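Local atomic coordinates of acRAF (PDB entry 4LOW), a protein that acts as an assembly factor for RuBisCO in the alpha-carboxysome, has the fold of pterin-4a-carbinolamine dehydratases and may share their activity. Residues W9-L18 with L70-V81; Q29-L37 with I51-I60. One frame throughout, in Å; residues are numbered along the deposited sequence. Where two conformers were deposited one is given.

Contact 1: W9-L18 with L70-V81; sequences WREQGKPPML and LGEAERAFAARV. With FMT (formic acid), chain D; FMT (formic acid), chain F.
With CG of Trp9 beside its backbone N and anti to the carbonyl carbon (chi1 -73°), the indole swings against helix 72-84 and lies over Ala78. Ala78 CB stands 3.6 Å from the centroid of the five-membered ring, 16° off its normal, a CH-pi contact over one face; Val81 CG1 meets the ring edge, 3.9 Å from Trp9 CZ2. Trp9 NE1 is hydrogen-bonded to Asp82, one turn on from Ala78, which fixes how the indole is turned. With an alanine here Asp82 is likely to lose this donor, and a gap would probably open over Ala78 and beside Val81. Further along, Leu70 CD1 fits among three residues of the hairpin of strands 10-12 and 17-23: it lies 3.7 Å from Pro16 CB and 3.8 Å from Leu18 CG, and Glu11 CG comes from the opposite direction. Glu11 runs extended past Leu70 to Arg75, whose chain, extended from CG to NE, brings NH1 up to Leu18 CD2, crossing Leu18 at about a right angle. The salt bridge between Arg75 NH2 and Glu11 OE1 is long, 3.3 Å, with an N-H...O angle of 150°. Glu11 OE1 lies in the guanidinium plane, but the arginine meets it from above the carboxylate plane. A water donates to Glu11 OE1 at 2.6 Å and accepts from Arg75 NH2. Apolar groups thus join hairpin to helix inside, while a water-bridged ion pair lies at the exposed margin, where solvent would probably weaken its pull.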
loop_
_atom_site.group_PDB
_atom_site.type_symbol
_atom_site.label_atom_id
_atom_site.label_comp_id
_atom_site.label_asym_id
_atom_site.label_seq_id
_atom_site.Cartn_x
_atom_site.Cartn_y
_atom_site.Cartn_z
ATOM N N TRP A 9 13.334 -12.421 4.049
ATOM C CA TRP A 9 12.405 -11.623 4.805
ATOM C C TRP A 9 13.049 -11.416 6.175
ATOM O O TRP A 9 13.718 -12.339 6.700
ATOM C CB TRP A 9 11.081 -12.348 4.947
ATOM C CG TRP A 9 10.281 -12.385 3.692
ATOM C CD1 TRP A 9 10.547 -13.108 2.562
ATOM C CD2 TRP A 9 9.101 -11.617 3.418
ATOM N NE1 TRP A 9 9.605 -12.832 1.598
ATOM C CE2 TRP A 9 8.712 -11.903 2.091
ATOM C CE3 TRP A 9 8.339 -10.695 4.156
ATOM C CZ2 TRP A 9 7.591 -11.308 1.497
ATOM C CZ3 TRP A 9 7.234 -10.107 3.567
ATOM C CH2 TRP A 9 6.869 -10.413 2.251
ATOM N N ARG A 10 12.867 -10.257 6.752
ATOM C CA ARG A 10 13.442 -9.893 8.037
ATOM C C ARG A 10 12.454 -10.212 9.148
ATOM O O ARG A 10 11.292 -9.815 9.081
ATOM C CB ARG A 10 13.750 -8.364 8.016
ATOM C CG ARG A 10 14.641 -7.915 9.125
ATOM C CD ARG A 10 14.912 -6.433 8.978
ATOM N NE ARG A 10 15.977 -6.085 9.891
ATOM C CZ ARG A 10 15.805 -5.436 11.033
ATOM N NH1 ARG A 10 14.603 -4.982 11.371
ATOM N NH2 ARG A 10 16.836 -5.193 11.822
ATOM N N GLU A 11 12.913 -10.893 10.200
ATOM C CA GLU A 11 12.059 -11.144 11.351
ATOM C C GLU A 11 12.298 -9.988 12.324
ATOM O O GLU A 11 13.457 -9.704 12.667
ATOM C CB GLU A 11 12.367 -12.519 11.983
ATOM C CG GLU A 11 11.225 -13.045 12.838
ATOM C CD GLU A 11 11.297 -14.496 13.279
ATOM O OE1 GLU A 11 11.836 -15.338 12.524
ATOM O OE2 GLU A 11 10.741 -14.800 14.359
ATOM N N GLN A 12 11.236 -9.261 12.693
ATOM C CA GLN A 12 11.327 -8.066 13.536
ATOM C C GLN A 12 10.081 -7.826 14.396
ATOM O O GLN A 12 9.006 -8.299 14.057
ATOM C CB GLN A 12 11.586 -6.839 12.639
ATOM C CG GLN A 12 10.431 -6.482 11.684
ATOM C CD GLN A 12 10.817 -5.360 10.778
ATOM O OE1 GLN A 12 11.929 -5.318 10.259
ATOM N NE2 GLN A 12 9.864 -4.499 10.457
ATOM N N GLY A 13 10.242 -7.101 15.505
ATOM C CA GLY A 13 9.127 -6.753 16.384
ATOM C C GLY A 13 8.848 -7.706 17.525
ATOM O O GLY A 13 9.242 -8.876 17.464
ATOM N N LYS A 14 8.158 -7.182 18.583
ATOM C CA LYS A 14 7.766 -7.871 19.827
ATOM C C LYS A 14 6.967 -9.135 19.476
ATOM O O LYS A 14 7.634 -10.173 19.409
ATOM C CB LYS A 14 7.068 -6.922 20.820
ATOM C CG LYS A 14 7.629 -7.001 22.242
ATOM C CD LYS A 14 6.703 -6.355 23.275
ATOM C CE LYS A 14 6.997 -4.893 23.544
ATOM N NZ LYS A 14 8.181 -4.707 24.426
ATOM N N PRO A 15 5.640 -9.140 19.131
ATOM C CA PRO A 15 5.078 -10.377 18.556
ATOM C C PRO A 15 5.724 -10.392 17.155
ATOM O O PRO A 15 5.663 -9.372 16.452
ATOM C CB PRO A 15 3.560 -10.127 18.516
ATOM C CG PRO A 15 3.349 -8.742 19.087
ATOM C CD PRO A 15 4.666 -8.031 19.043
ATOM N N PRO A 16 6.507 -11.443 16.823
ATOM C CA PRO A 16 7.269 -11.430 15.570
ATOM C C PRO A 16 6.481 -11.160 14.311
ATOM O O PRO A 16 5.338 -11.581 14.171
ATOM C CB PRO A 16 7.928 -12.813 15.527
ATOM C CG PRO A 16 7.147 -13.651 16.466
ATOM C CD PRO A 16 6.747 -12.699 17.561
ATOM N N MET A 17 7.103 -10.428 13.389
ATOM C CA MET A 17 6.538 -10.144 12.079
ATOM C C MET A 17 7.597 -10.490 11.072
ATOM O O MET A 17 8.774 -10.617 11.439
ATOM C CB MET A 17 6.135 -8.666 11.919
ATOM C CG MET A 17 4.957 -8.267 12.789
ATOM S SD MET A 17 4.829 -6.483 12.993
ATOM C CE MET A 17 6.185 -6.176 14.164
ATOM N N LEU A 18 7.178 -10.695 9.819
ATOM C CA LEU A 18 8.131 -10.843 8.719
ATOM C C LEU A 18 8.017 -9.554 7.893
ATOM O O LEU A 18 6.906 -9.118 7.580
ATOM C CB LEU A 18 7.809 -12.010 7.803
ATOM C CG LEU A 18 8.048 -13.381 8.413
ATOM C CD1 LEU A 18 7.508 -14.453 7.493
ATOM C CD2 LEU A 18 9.558 -13.596 8.748
ATOM N N LEU A 70 5.257 -16.939 14.466
ATOM C CA LEU A 70 5.290 -17.167 13.007
ATOM C C LEU A 70 5.469 -18.637 12.652
ATOM O O LEU A 70 6.278 -19.329 13.267
ATOM C CB LEU A 70 6.410 -16.345 12.342
ATOM C CG LEU A 70 6.273 -14.829 12.348
ATOM C CD1 LEU A 70 7.627 -14.173 12.091
ATOM C CD2 LEU A 70 5.233 -14.365 11.332
ATOM N N GLY A 71 4.684 -19.097 11.690
ATOM C CA GLY A 71 4.719 -20.478 11.232
ATOM C C GLY A 71 4.901 -20.580 9.736
ATOM O O GLY A 71 5.132 -19.586 9.027
ATOM N N GLU A 72 4.737 -21.792 9.251
ATOM C CA GLU A 72 4.904 -22.118 7.848
ATOM C C GLU A 72 3.852 -21.552 6.933
ATOM O O GLU A 72 4.156 -21.329 5.769
ATOM C CB GLU A 72 5.101 -23.621 7.632
ATOM C CG GLU A 72 6.411 -24.142 8.221
ATOM C CD GLU A 72 7.696 -23.593 7.620
ATOM O OE1 GLU A 72 7.634 -22.969 6.537
ATOM O OE2 GLU A 72 8.779 -23.846 8.203
ATOM N N ALA A 73 2.623 -21.262 7.442
ATOM C CA ALA A 73 1.604 -20.649 6.592
ATOM C C ALA A 73 2.061 -19.235 6.212
ATOM O O ALA A 73 1.942 -18.848 5.048
ATOM C CB ALA A 73 0.251 -20.595 7.299
ATOM N N GLU A 74 2.655 -18.483 7.176
ATOM C CA GLU A 74 3.159 -17.123 6.936
ATOM C C GLU A 74 4.386 -17.160 6.039
ATOM O O GLU A 74 4.485 -16.383 5.095
ATOM C CB GLU A 74 3.495 -16.400 8.241
ATOM C CG GLU A 74 2.284 -16.200 9.131
ATOM C CD GLU A 74 2.083 -17.275 10.188
ATOM O OE1 GLU A 74 2.145 -18.483 9.868
ATOM O OE2 GLU A 74 1.881 -16.892 11.357
ATOM N N ARG A 75 5.279 -18.149 6.276
ATOM C CA ARG A 75 6.459 -18.264 5.423
ATOM C C ARG A 75 6.084 -18.697 4.011
ATOM O O ARG A 75 6.741 -18.282 3.054
ATOM C CB ARG A 75 7.490 -19.219 6.036
ATOM C CG ARG A 75 7.974 -18.760 7.393
ATOM C CD ARG A 75 9.137 -19.596 7.900
ATOM N NE ARG A 75 9.512 -19.174 9.252
ATOM C CZ ARG A 75 10.270 -18.117 9.538
ATOM N NH1 ARG A 75 10.763 -17.358 8.565
ATOM N NH2 ARG A 75 10.541 -17.813 10.799
ATOM N N ALA A 76 5.048 -19.549 3.867
ATOM C CA ALA A 76 4.645 -19.957 2.506
ATOM C C ALA A 76 4.043 -18.776 1.749
ATOM O O ALA A 76 4.284 -18.626 0.545
ATOM C CB ALA A 76 3.656 -21.113 2.568
ATOM N N PHE A 77 3.316 -17.901 2.469
ATOM C CA PHE A 77 2.773 -16.695 1.833
ATOM C C PHE A 77 3.911 -15.791 1.355
ATOM O O PHE A 77 3.941 -15.352 0.207
ATOM C CB PHE A 77 1.847 -15.950 2.819
ATOM C CG PHE A 77 1.135 -14.777 2.181
ATOM C CD1 PHE A 77 1.717 -13.520 2.163
ATOM C CD2 PHE A 77 -0.102 -14.948 1.573
ATOM C CE1 PHE A 77 1.069 -12.435 1.545
ATOM C CE2 PHE A 77 -0.765 -13.859 0.980
ATOM C CZ PHE A 77 -0.163 -12.624 0.943
ATOM N N ALA A 78 4.910 -15.606 2.229
ATOM C CA ALA A 78 6.087 -14.829 1.898
ATOM C C ALA A 78 6.790 -15.366 0.644
ATOM O O ALA A 78 7.173 -14.597 -0.239
ATOM C CB ALA A 78 7.034 -14.797 3.086
ATOM N N ALA A 79 6.937 -16.691 0.526
ATOM C CA ALA A 79 7.586 -17.263 -0.638
ATOM C C ALA A 79 6.746 -17.062 -1.911
ATOM O O ALA A 79 7.299 -16.875 -2.981
ATOM C CB ALA A 79 7.829 -18.754 -0.410
ATOM N N ARG A 80 5.432 -17.113 -1.816
ATOM C CA ARG A 80 4.645 -16.850 -3.024
ATOM C C ARG A 80 4.774 -15.364 -3.415
ATOM O O ARG A 80 4.886 -15.065 -4.620
ATOM C CB ARG A 80 3.200 -17.290 -2.860
ATOM C CG ARG A 80 3.053 -18.817 -2.902
ATOM C CD ARG A 80 1.764 -19.257 -2.274
ATOM N NE ARG A 80 0.638 -19.128 -3.187
ATOM C CZ ARG A 80 -0.556 -19.660 -2.955
ATOM N NH1 ARG A 80 -0.770 -20.377 -1.856
ATOM N NH2 ARG A 80 -1.537 -19.495 -3.823
ATOM N N VAL A 81 4.861 -14.433 -2.407
ATOM C CA VAL A 81 5.086 -13.015 -2.733
ATOM C C VAL A 81 6.427 -12.886 -3.468
ATOM O O VAL A 81 6.496 -12.229 -4.522
ATOM C CB VAL A 81 5.087 -12.164 -1.482
ATOM C CG1 VAL A 81 5.532 -10.738 -1.795
ATOM C CG2 VAL A 81 3.723 -12.149 -0.836
HETATM C C FMT D . 1.281 -21.469 10.830
HETATM O O1 FMT D . 0.233 -20.833 10.739
HETATM O O2 FMT D . 1.431 -22.555 9.986
HETATM C C FMT F . 10.133 -17.136 4.120
HETATM O O1 FMT F . 9.658 -17.838 3.202
HETATM O O2 FMT F . 10.661 -17.821 5.191
HETATM O O HOH W 1 13.114 -15.795 10.364
#

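Contact 2: Q29-L37 with I51-I60; sequences QTRAFLDAL and INFGTTYVNI. With FMT (formic acid), chain J.
Helix-on-sheet packing in the alpha+beta fold of the pterin-4a-carbinolamine dehydratase family joins one face of helix 27-44 to strands 50-53 and 57-63, an antiparallel hairpin at the edge of this chain's part of the sheet. The axis of segment 29-37 passes 8.9 Å from that of strand 57-60, at 31° to it. Thr30, Phe33, Leu34 and Leu37 supply the helix side. Val58 CG2 touches Leu34 CD2 and, roughly at a right angle to that, Thr30 CG2, each at 3.8 Å, and also meets the edge of the Phe33 ring. Leu37, its CG anti to the backbone N (chi1 177°), extends its CD2 tip to tip with two isoleucines, 3.5 Å from Ile51 CD1 and 3.7 Å from Ile60 CD1. Near the hairpin turn, Thr30 OG1 is hydrogen-bonded to Ser26 O, just before the helix begins; Thr55 O lies 2.9 Å from the same OG1. Strand 50-53 pairs in antiparallel fashion with a strand of the second subunit, which carries the sheet across the interface. At that margin Arg31 makes a salt bridge to Asp35 and grips a formic acid, probably from the crystallisation liquor, which Arg31 of the second subunit also binds. The guanidinium lies over Leu34 CB, whose side chain continues to Phe53: Leu34 CD1 sits over one face of the phenyl ring, 3.9 Å from its centroid and 20° off the normal.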
loop_
_atom_site.group_PDB
_atom_site.type_symbol
_atom_site.label_atom_id
_atom_site.label_comp_id
_atom_site.label_asym_id
_atom_site.label_seq_id
_atom_site.Cartn_x
_atom_site.Cartn_y
_atom_site.Cartn_z
ATOM N N GLN A 29 6.106 -1.823 -13.303
ATOM C CA GLN A 29 6.526 -3.049 -12.641
ATOM C C GLN A 29 5.998 -3.105 -11.208
ATOM O O GLN A 29 5.515 -4.141 -10.737
ATOM C CB GLN A 29 8.069 -3.179 -12.665
ATOM C CG GLN A 29 8.606 -3.476 -14.066
ATOM C CD GLN A 29 10.059 -3.083 -14.268
ATOM O OE1 GLN A 29 10.447 -1.909 -14.161
ATOM N NE2 GLN A 29 10.885 -4.052 -14.611
ATOM N N THR A 30 6.061 -1.960 -10.512
ATOM C CA THR A 30 5.536 -1.902 -9.135
ATOM C C THR A 30 4.032 -2.176 -9.127
ATOM O O THR A 30 3.534 -2.938 -8.304
ATOM C CB THR A 30 5.764 -0.496 -8.597
ATOM O OG1 THR A 30 7.141 -0.186 -8.718
ATOM C CG2 THR A 30 5.348 -0.351 -7.143
ATOM N N ARG A 31 3.314 -1.594 -10.102
ATOM C CA ARG A 31 1.861 -1.761 -10.164
ATOM C C ARG A 31 1.479 -3.191 -10.508
ATOM O O ARG A 31 0.511 -3.715 -9.953
ATOM C CB ARG A 31 1.291 -0.746 -11.159
ATOM C CG ARG A 31 -0.207 -0.640 -11.154
ATOM C CD ARG A 31 -0.732 -0.216 -9.784
ATOM N NE ARG A 31 -1.310 -1.321 -9.041
ATOM C CZ ARG A 31 -1.926 -1.206 -7.875
ATOM N NH1 ARG A 31 -1.832 -0.076 -7.173
ATOM N NH2 ARG A 31 -2.584 -2.236 -7.371
ATOM N N ALA A 32 2.230 -3.828 -11.416
ATOM C CA ALA A 32 1.929 -5.229 -11.749
ATOM C C ALA A 32 2.126 -6.075 -10.506
ATOM O O ALA A 32 1.309 -6.944 -10.229
ATOM C CB ALA A 32 2.835 -5.697 -12.865
ATOM N N PHE A 33 3.167 -5.808 -9.732
ATOM C CA PHE A 33 3.392 -6.573 -8.496
ATOM C C PHE A 33 2.247 -6.325 -7.490
ATOM O O PHE A 33 1.735 -7.262 -6.886
ATOM C CB PHE A 33 4.747 -6.178 -7.926
ATOM C CG PHE A 33 5.032 -6.795 -6.593
ATOM C CD1 PHE A 33 5.378 -8.142 -6.487
ATOM C CD2 PHE A 33 5.072 -6.017 -5.463
ATOM C CE1 PHE A 33 5.753 -8.698 -5.265
ATOM C CE2 PHE A 33 5.467 -6.573 -4.239
ATOM C CZ PHE A 33 5.811 -7.913 -4.158
ATOM N N LEU A 34 1.840 -5.051 -7.315
ATOM C CA LEU A 34 0.737 -4.750 -6.404
ATOM C C LEU A 34 -0.571 -5.432 -6.817
ATOM O O LEU A 34 -1.307 -5.967 -5.968
ATOM C CB LEU A 34 0.517 -3.245 -6.210
ATOM C CG LEU A 34 1.634 -2.529 -5.466
ATOM C CD1 LEU A 34 1.538 -1.032 -5.714
ATOM C CD2 LEU A 34 1.504 -2.755 -3.939
ATOM N N ASP A 35 -0.885 -5.405 -8.123
ATOM C CA ASP A 35 -2.097 -6.090 -8.569
ATOM C C ASP A 35 -2.004 -7.608 -8.358
ATOM O O ASP A 35 -2.991 -8.251 -7.955
ATOM C CB ASP A 35 -2.350 -5.753 -10.030
ATOM C CG ASP A 35 -2.844 -4.338 -10.232
ATOM O OD1 ASP A 35 -3.746 -3.907 -9.480
ATOM O OD2 ASP A 35 -2.454 -3.717 -11.242
ATOM N N ALA A 36 -0.806 -8.187 -8.578
ATOM C CA ALA A 36 -0.632 -9.627 -8.362
ATOM C C ALA A 36 -0.713 -9.980 -6.855
ATOM O O ALA A 36 -1.281 -11.009 -6.454
ATOM C CB ALA A 36 0.695 -10.101 -8.937
ATOM N N LEU A 37 -0.240 -9.098 -5.998
ATOM C CA LEU A 37 -0.287 -9.298 -4.562
ATOM C C LEU A 37 -1.736 -9.294 -4.106
ATOM O O LEU A 37 -2.105 -10.139 -3.246
ATOM C CB LEU A 37 0.586 -8.200 -3.904
ATOM C CG LEU A 37 0.663 -8.127 -2.381
ATOM C CD1 LEU A 37 1.260 -9.418 -1.757
ATOM C CD2 LEU A 37 1.511 -6.959 -1.933
ATOM N N ILE A 51 0.733 -3.148 3.821
ATOM C CA ILE A 51 1.447 -2.988 2.553
ATOM C C ILE A 51 1.664 -1.500 2.410
ATOM O O ILE A 51 0.718 -0.714 2.504
ATOM C CB ILE A 51 0.652 -3.558 1.381
ATOM C CG1 ILE A 51 0.510 -5.067 1.502
ATOM C CG2 ILE A 51 1.358 -3.230 0.044
ATOM C CD1 ILE A 51 -0.534 -5.643 0.642
ATOM N N ASN A 52 2.901 -1.073 2.196
ATOM C CA ASN A 52 3.300 0.311 2.241
ATOM C C ASN A 52 4.104 0.628 1.014
ATOM O O ASN A 52 5.191 0.053 0.889
ATOM C CB ASN A 52 4.107 0.453 3.556
ATOM C CG ASN A 52 4.893 1.694 3.739
ATOM O OD1 ASN A 52 4.565 2.739 3.204
ATOM N ND2 ASN A 52 5.879 1.617 4.641
ATOM N N PHE A 53 3.609 1.481 0.106
ATOM C CA PHE A 53 4.256 1.620 -1.173
ATOM C C PHE A 53 4.366 3.001 -1.674
ATOM O O PHE A 53 3.618 3.896 -1.293
ATOM C CB PHE A 53 3.492 0.742 -2.212
ATOM C CG PHE A 53 2.079 1.181 -2.542
ATOM C CD1 PHE A 53 0.999 0.710 -1.809
ATOM C CD2 PHE A 53 1.827 1.946 -3.674
ATOM C CE1 PHE A 53 -0.296 1.094 -2.149
ATOM C CE2 PHE A 53 0.533 2.290 -4.039
ATOM C CZ PHE A 53 -0.515 1.879 -3.270
ATOM N N GLY A 54 5.273 3.153 -2.626
ATOM C CA GLY A 54 5.459 4.347 -3.434
ATOM C C GLY A 54 5.412 3.954 -4.894
ATOM O O GLY A 54 4.819 2.936 -5.269
ATOM N N THR A 55 6.003 4.782 -5.760
ATOM C CA THR A 55 5.943 4.437 -7.204
ATOM C C THR A 55 6.910 3.348 -7.598
ATOM O O THR A 55 6.688 2.684 -8.611
ATOM C CB THR A 55 6.163 5.660 -8.060
ATOM O OG1 THR A 55 7.427 6.176 -7.730
ATOM C CG2 THR A 55 5.105 6.698 -7.842
ATOM N N THR A 56 7.980 3.144 -6.829
ATOM C CA THR A 56 9.067 2.219 -7.215
ATOM C C THR A 56 9.403 1.221 -6.124
ATOM O O THR A 56 10.387 0.485 -6.247
ATOM C CB THR A 56 10.331 2.973 -7.660
ATOM O OG1 THR A 56 10.785 3.763 -6.564
ATOM C CG2 THR A 56 10.102 3.838 -8.882
ATOM N N TYR A 57 8.555 1.076 -5.094
ATOM C CA TYR A 57 8.880 0.142 -4.035
ATOM C C TYR A 57 7.636 -0.242 -3.273
ATOM O O TYR A 57 6.643 0.529 -3.246
ATOM C CB TYR A 57 9.952 0.722 -3.047
ATOM C CG TYR A 57 9.596 2.072 -2.501
ATOM C CD1 TYR A 57 8.722 2.197 -1.422
ATOM C CD2 TYR A 57 10.045 3.240 -3.117
ATOM C CE1 TYR A 57 8.328 3.444 -0.955
ATOM C CE2 TYR A 57 9.644 4.498 -2.657
ATOM C CZ TYR A 57 8.778 4.583 -1.582
ATOM O OH TYR A 57 8.428 5.842 -1.145
ATOM N N VAL A 58 7.697 -1.399 -2.628
ATOM C CA VAL A 58 6.586 -1.919 -1.840
ATOM C C VAL A 58 7.177 -2.593 -0.618
ATOM O O VAL A 58 8.033 -3.482 -0.748
ATOM C CB VAL A 58 5.773 -2.967 -2.652
ATOM C CG1 VAL A 58 4.625 -3.517 -1.796
ATOM C CG2 VAL A 58 5.248 -2.394 -3.960
ATOM N N ASN A 59 6.745 -2.182 0.568
ATOM C CA ASN A 59 7.185 -2.743 1.831
ATOM C C ASN A 59 6.057 -3.581 2.412
ATOM O O ASN A 59 4.944 -3.066 2.590
ATOM C CB ASN A 59 7.467 -1.608 2.801
ATOM C CG ASN A 59 8.527 -0.656 2.306
ATOM O OD1 ASN A 59 9.713 -0.997 2.199
ATOM N ND2 ASN A 59 8.130 0.597 2.049
ATOM N N ILE A 60 6.294 -4.855 2.691
ATOM C CA ILE A 60 5.237 -5.730 3.169
ATOM C C ILE A 60 5.549 -6.251 4.552
ATOM O O ILE A 60 6.670 -6.676 4.834
ATOM C CB ILE A 60 5.113 -6.903 2.184
ATOM C CG1 ILE A 60 4.831 -6.366 0.769
ATOM C CG2 ILE A 60 4.010 -7.891 2.648
ATOM C CD1 ILE A 60 4.851 -7.400 -0.299
HETATM C C FMT J . -2.558 -1.224 -3.946
HETATM O O1 FMT J . -3.262 -0.551 -4.693
HETATM O O2 FMT J . -2.573 -2.525 -4.097
#

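Overall arrangement
Contacts 1 and 2 lie about 18 Å apart between centres, on opposite sides of the middle of the chain, yet both build on one four-stranded antiparallel sheet of order 10-12, 17-23, 57-63, 50-53. Along the chain, contact 2 is nested within the loop that contact 1 closes. Both helices pack on the same face of the sheet, helix 72-84 toward strands 10-12 and 17-23 and helix 27-44 toward strands 57-63 and 50-53, and the two cores merge where Val81 touches Phe33, Leu37 and Ile60, and where Trp9 reaches Ile60. A single hydrophobic layer therefore lies between the sheet and the two helices. Contact 2 ends at the dimer interface; no other chain of the assembly touches the segments of contact 1.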